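Local coordinates for protein fimbrin (Schizosaccharomyces pombe, PDB 1RT8) that binds actin filaments and crosslinks them through two actin-binding regions built of calponin-homology domains, supporting cell polarity, cytokinesis, mating and spore formation, at residues N228-L232 with D233-Y237; T466-L469 with A470-A474. One frame throughout, in Å; residues are numbered along the deposited sequence.

Contact 1 of 2, residues N228-L232 with D233-Y237; sequences NAEKL and DCRKY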
# COMPACT_ATOMS: atom_id res chain seq x y z
N ASN A 228 3.83 28.07 -17.16
CA ASN A 228 4.50 28.59 -15.96
C ASN A 228 5.03 27.41 -15.15
O ASN A 228 5.94 27.56 -14.33
CB ASN A 228 3.54 29.39 -15.08
CG ASN A 228 3.50 30.86 -15.43
OD1 ASN A 228 4.53 31.46 -15.78
ND2 ASN A 228 2.32 31.47 -15.33
N ALA A 229 4.45 26.24 -15.39
CA ALA A 229 4.86 25.03 -14.69
C ALA A 229 6.20 24.54 -15.25
O ALA A 229 7.04 24.04 -14.50
CB ALA A 229 3.79 23.94 -14.84
N GLU A 230 6.39 24.68 -16.56
CA GLU A 230 7.62 24.24 -17.20
C GLU A 230 8.84 25.02 -16.71
O GLU A 230 9.96 24.51 -16.74
CB GLU A 230 7.50 24.37 -18.73
CG GLU A 230 6.68 23.24 -19.36
CD GLU A 230 6.46 23.42 -20.85
OE1 GLU A 230 5.70 24.33 -21.25
OE2 GLU A 230 7.04 22.64 -21.64
N LYS A 231 8.62 26.25 -16.26
CA LYS A 231 9.73 27.06 -15.76
C LYS A 231 10.34 26.40 -14.52
O LYS A 231 11.51 26.62 -14.20
CB LYS A 231 9.25 28.47 -15.43
CG LYS A 231 8.70 29.23 -16.63
CD LYS A 231 8.40 30.69 -16.29
CE LYS A 231 7.75 31.41 -17.47
NZ LYS A 231 7.56 32.88 -17.22
N LEU A 232 9.55 25.58 -13.84
CA LEU A 232 10.02 24.89 -12.64
C LEU A 232 10.22 23.41 -12.96
O LEU A 232 10.53 22.61 -12.08
CB LEU A 232 8.99 25.04 -11.51
CG LEU A 232 8.36 26.42 -11.32
CD1 LEU A 232 7.29 26.34 -10.23
CD2 LEU A 232 9.43 27.44 -10.95
N ASP A 233 10.04 23.07 -14.24
CA ASP A 233 10.16 21.70 -14.71
C ASP A 233 9.08 20.84 -14.05
O ASP A 233 9.31 19.66 -13.74
CB ASP A 233 11.55 21.14 -14.39
CG ASP A 233 11.78 19.76 -14.99
OD1 ASP A 233 11.46 19.57 -16.19
OD2 ASP A 233 12.27 18.87 -14.27
N CYS A 234 7.91 21.43 -13.84
CA CYS A 234 6.80 20.71 -13.22
C CYS A 234 5.57 20.56 -14.11
O CYS A 234 4.45 20.40 -13.62
CB CYS A 234 6.37 21.40 -11.92
SG CYS A 234 7.53 21.23 -10.56
N ARG A 235 5.77 20.62 -15.43
CA ARG A 235 4.64 20.44 -16.33
C ARG A 235 4.50 18.95 -16.58
O ARG A 235 4.78 18.45 -17.68
CB ARG A 235 4.84 21.18 -17.65
CG ARG A 235 3.68 20.93 -18.62
CD ARG A 235 3.65 21.92 -19.77
NE ARG A 235 2.46 21.72 -20.60
CZ ARG A 235 1.94 22.64 -21.40
NH1 ARG A 235 2.50 23.84 -21.49
NH2 ARG A 235 0.85 22.36 -22.11
N LYS A 236 4.06 18.23 -15.55
CA LYS A 236 3.90 16.79 -15.62
C LYS A 236 2.46 16.35 -15.33
O LYS A 236 1.78 16.93 -14.48
CB LYS A 236 4.83 16.12 -14.60
CG LYS A 236 6.31 16.48 -14.73
CD LYS A 236 6.91 15.89 -15.99
CE LYS A 236 8.42 16.01 -16.00
NZ LYS A 236 9.01 15.29 -17.16
N TYR A 237 2.02 15.32 -16.06
CA TYR A 237 0.68 14.73 -15.92
C TYR A 237 -0.53 15.53 -16.40
O TYR A 237 -1.40 15.00 -17.09
CB TYR A 237 0.40 14.35 -14.46
CG TYR A 237 1.39 13.40 -13.84
CD1 TYR A 237 2.50 13.87 -13.15
CD2 TYR A 237 1.20 12.02 -13.92
CE1 TYR A 237 3.41 12.99 -12.55
CE2 TYR A 237 2.10 11.13 -13.33
CZ TYR A 237 3.20 11.62 -12.65
OH TYR A 237 4.09 10.74 -12.06

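Contact 2 of 2, residues T466-L469 with A470-A474; sequences TEEL and AIQNA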
# COMPACT_ATOMS: atom_id res chain seq x y z
N THR A 466 25.37 -11.09 7.21
CA THR A 466 25.33 -9.66 7.49
C THR A 466 23.86 -9.26 7.43
O THR A 466 23.03 -10.01 6.91
CB THR A 466 26.09 -8.84 6.44
OG1 THR A 466 25.38 -8.87 5.20
CG2 THR A 466 27.50 -9.40 6.24
N GLU A 467 23.54 -8.08 7.96
CA GLU A 467 22.16 -7.62 7.94
C GLU A 467 21.68 -7.43 6.50
O GLU A 467 20.56 -7.79 6.16
CB GLU A 467 22.03 -6.30 8.71
CG GLU A 467 20.64 -5.72 8.71
CD GLU A 467 20.53 -4.50 9.61
OE1 GLU A 467 21.25 -3.52 9.35
OE2 GLU A 467 19.72 -4.54 10.56
N GLU A 468 22.55 -6.87 5.66
CA GLU A 468 22.18 -6.64 4.27
C GLU A 468 21.89 -7.94 3.54
O GLU A 468 20.94 -8.03 2.77
CB GLU A 468 23.29 -5.89 3.53
CG GLU A 468 22.97 -5.61 2.06
CD GLU A 468 21.60 -4.95 1.88
OE1 GLU A 468 21.37 -3.87 2.46
OE2 GLU A 468 20.75 -5.52 1.16
N LEU A 469 22.72 -8.95 3.77
CA LEU A 469 22.51 -10.24 3.12
C LEU A 469 21.23 -10.91 3.64
O LEU A 469 20.51 -11.55 2.88
CB LEU A 469 23.72 -11.14 3.34
CG LEU A 469 25.02 -10.70 2.65
CD1 LEU A 469 26.16 -11.62 3.07
CD2 LEU A 469 24.83 -10.73 1.14
N ALA A 470 20.96 -10.75 4.93
CA ALA A 470 19.76 -11.34 5.51
C ALA A 470 18.52 -10.72 4.87
O ALA A 470 17.61 -11.43 4.45
CB ALA A 470 19.74 -11.13 7.01
N ILE A 471 18.49 -9.39 4.78
CA ILE A 471 17.36 -8.68 4.18
C ILE A 471 17.11 -9.13 2.74
O ILE A 471 15.96 -9.22 2.31
CB ILE A 471 17.55 -7.14 4.22
CG1 ILE A 471 17.21 -6.60 5.61
CG2 ILE A 471 16.61 -6.47 3.22
CD1 ILE A 471 18.01 -7.21 6.72
N GLN A 472 18.18 -9.41 1.99
CA GLN A 472 18.03 -9.87 0.61
C GLN A 472 17.38 -11.26 0.60
O GLN A 472 16.55 -11.56 -0.26
CB GLN A 472 19.39 -9.92 -0.07
CG GLN A 472 20.08 -8.58 -0.13
CD GLN A 472 21.48 -8.64 -0.71
OE1 GLN A 472 22.19 -7.64 -0.75
NE2 GLN A 472 21.88 -9.83 -1.16
N ASN A 473 17.76 -12.10 1.55
CA ASN A 473 17.17 -13.44 1.64
C ASN A 473 15.68 -13.30 1.97
O ASN A 473 14.84 -13.97 1.36
CB ASN A 473 17.85 -14.27 2.74
CG ASN A 473 19.15 -14.91 2.29
OD1 ASN A 473 19.43 -15.01 1.10
ND2 ASN A 473 19.95 -15.37 3.25
N ALA A 474 15.37 -12.43 2.92
CA ALA A 474 13.99 -12.20 3.34
C ALA A 474 13.14 -11.60 2.23
O ALA A 474 11.98 -12.00 2.04
CB ALA A 474 13.96 -11.30 4.58

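Contact 1 of 2, residues N228-L232 with D233-Y237
A229 and C234 meet where helix 218-230 ends in a Schellman motif, within the second calponin-homology (CH) domain of fimbrin. C234 N gives a 2.8 Å hydrogen bond to A229 O from above the carbonyl plane, while L232 N reaches the same oxygen from the opposite side, so that two donors grip A229 O, one from each face of its plane. D233 takes a positive phi to turn the chain out of the helix, and its N adds a weak bond to E230 O across a type I turn. The chain then returns R235 to the helix, with its CB 4.1 Å from A229 CB. R235 CG lies anti to the backbone N (chi1 177°), and from there the chain runs extended to NE, across the E230 side chain. E230 CG fits against it, 3.2 Å from R235 CB and 3.3 Å from R235 CD, so the aliphatic parts pack closely before the charged ends meet. On the buried side, C234 SG stands 4.2 Å from L232 CB, and the cysteine side chain also touches H257, L258 and T261 of helix 248-261. R235 NH1 forms a second salt bridge with E223 OE2, two turns before E230, and so joins two carboxylates. Its bond to E230 OE1 is 3.2 Å long and bent (140° at the hydrogen), with NH1 above the carboxylate plane and the carboxylate and guanidinium planes 74° apart.

Contact 2 of 2, residues T466-L469 with A470-A474
E468 and Q472 sit one turn apart at the start of helix 467-483, in the fourth CH domain, where T466 is the N-cap: its OG1 accepts from L469 N at 3.0 Å. Regular i to i+4 bonds follow, A470 N to T466 O at 3.0 Å and N473 N to L469 O at 3.1 Å. From its CB, 3.6 Å from L469 O, the Q472 side chain runs back toward the helix start. CG, anti to the carbonyl carbon (chi1 -60°), lies 3.1 Å from E468 O and 3.4 Å from E468 OE2; CD lies 3.6 Å from E468 O. At the tip, the amide comes near both the E468 carboxylate and the L469 CD2 methyl, though which end carries its O and which its N is uncertain. E468, bent at chi2 (51°), crosses the glutamine at about a right angle. An alanine in place of Q472 would probably leave the E468 carboxylate and the L469 methyl without the chain that packs between them. Away from this surface, N473 ND2 gives a hydrogen bond to T440 O and N473 OD1 accepts one from T462 N; N473 also touches V442 and L445 of helix 442-451, while A470 and I471 rest on helix 492-496.

Overall arrangement
Following the chain from the N terminus, contact 1 comes first, in actin-binding region 1, and contact 2 in region 2. Each is a single continuous stretch, so they lie in series, neither nested nor crossed. Neither closes a long loop: contact 1 makes a tight turn at a helix end, and contact 2 stays within one helix start. Contact 1 ends helix 218-230 and starts the loop to helix 240-244, bringing that loop against helix 248-261 of the second CH domain. Contact 2 sets the first turns of helix 467-483 between helices 442-451 and 492-496 of the fourth CH domain. Their centres are 40 Å apart and their nearest atoms about 26 Å, with no touch.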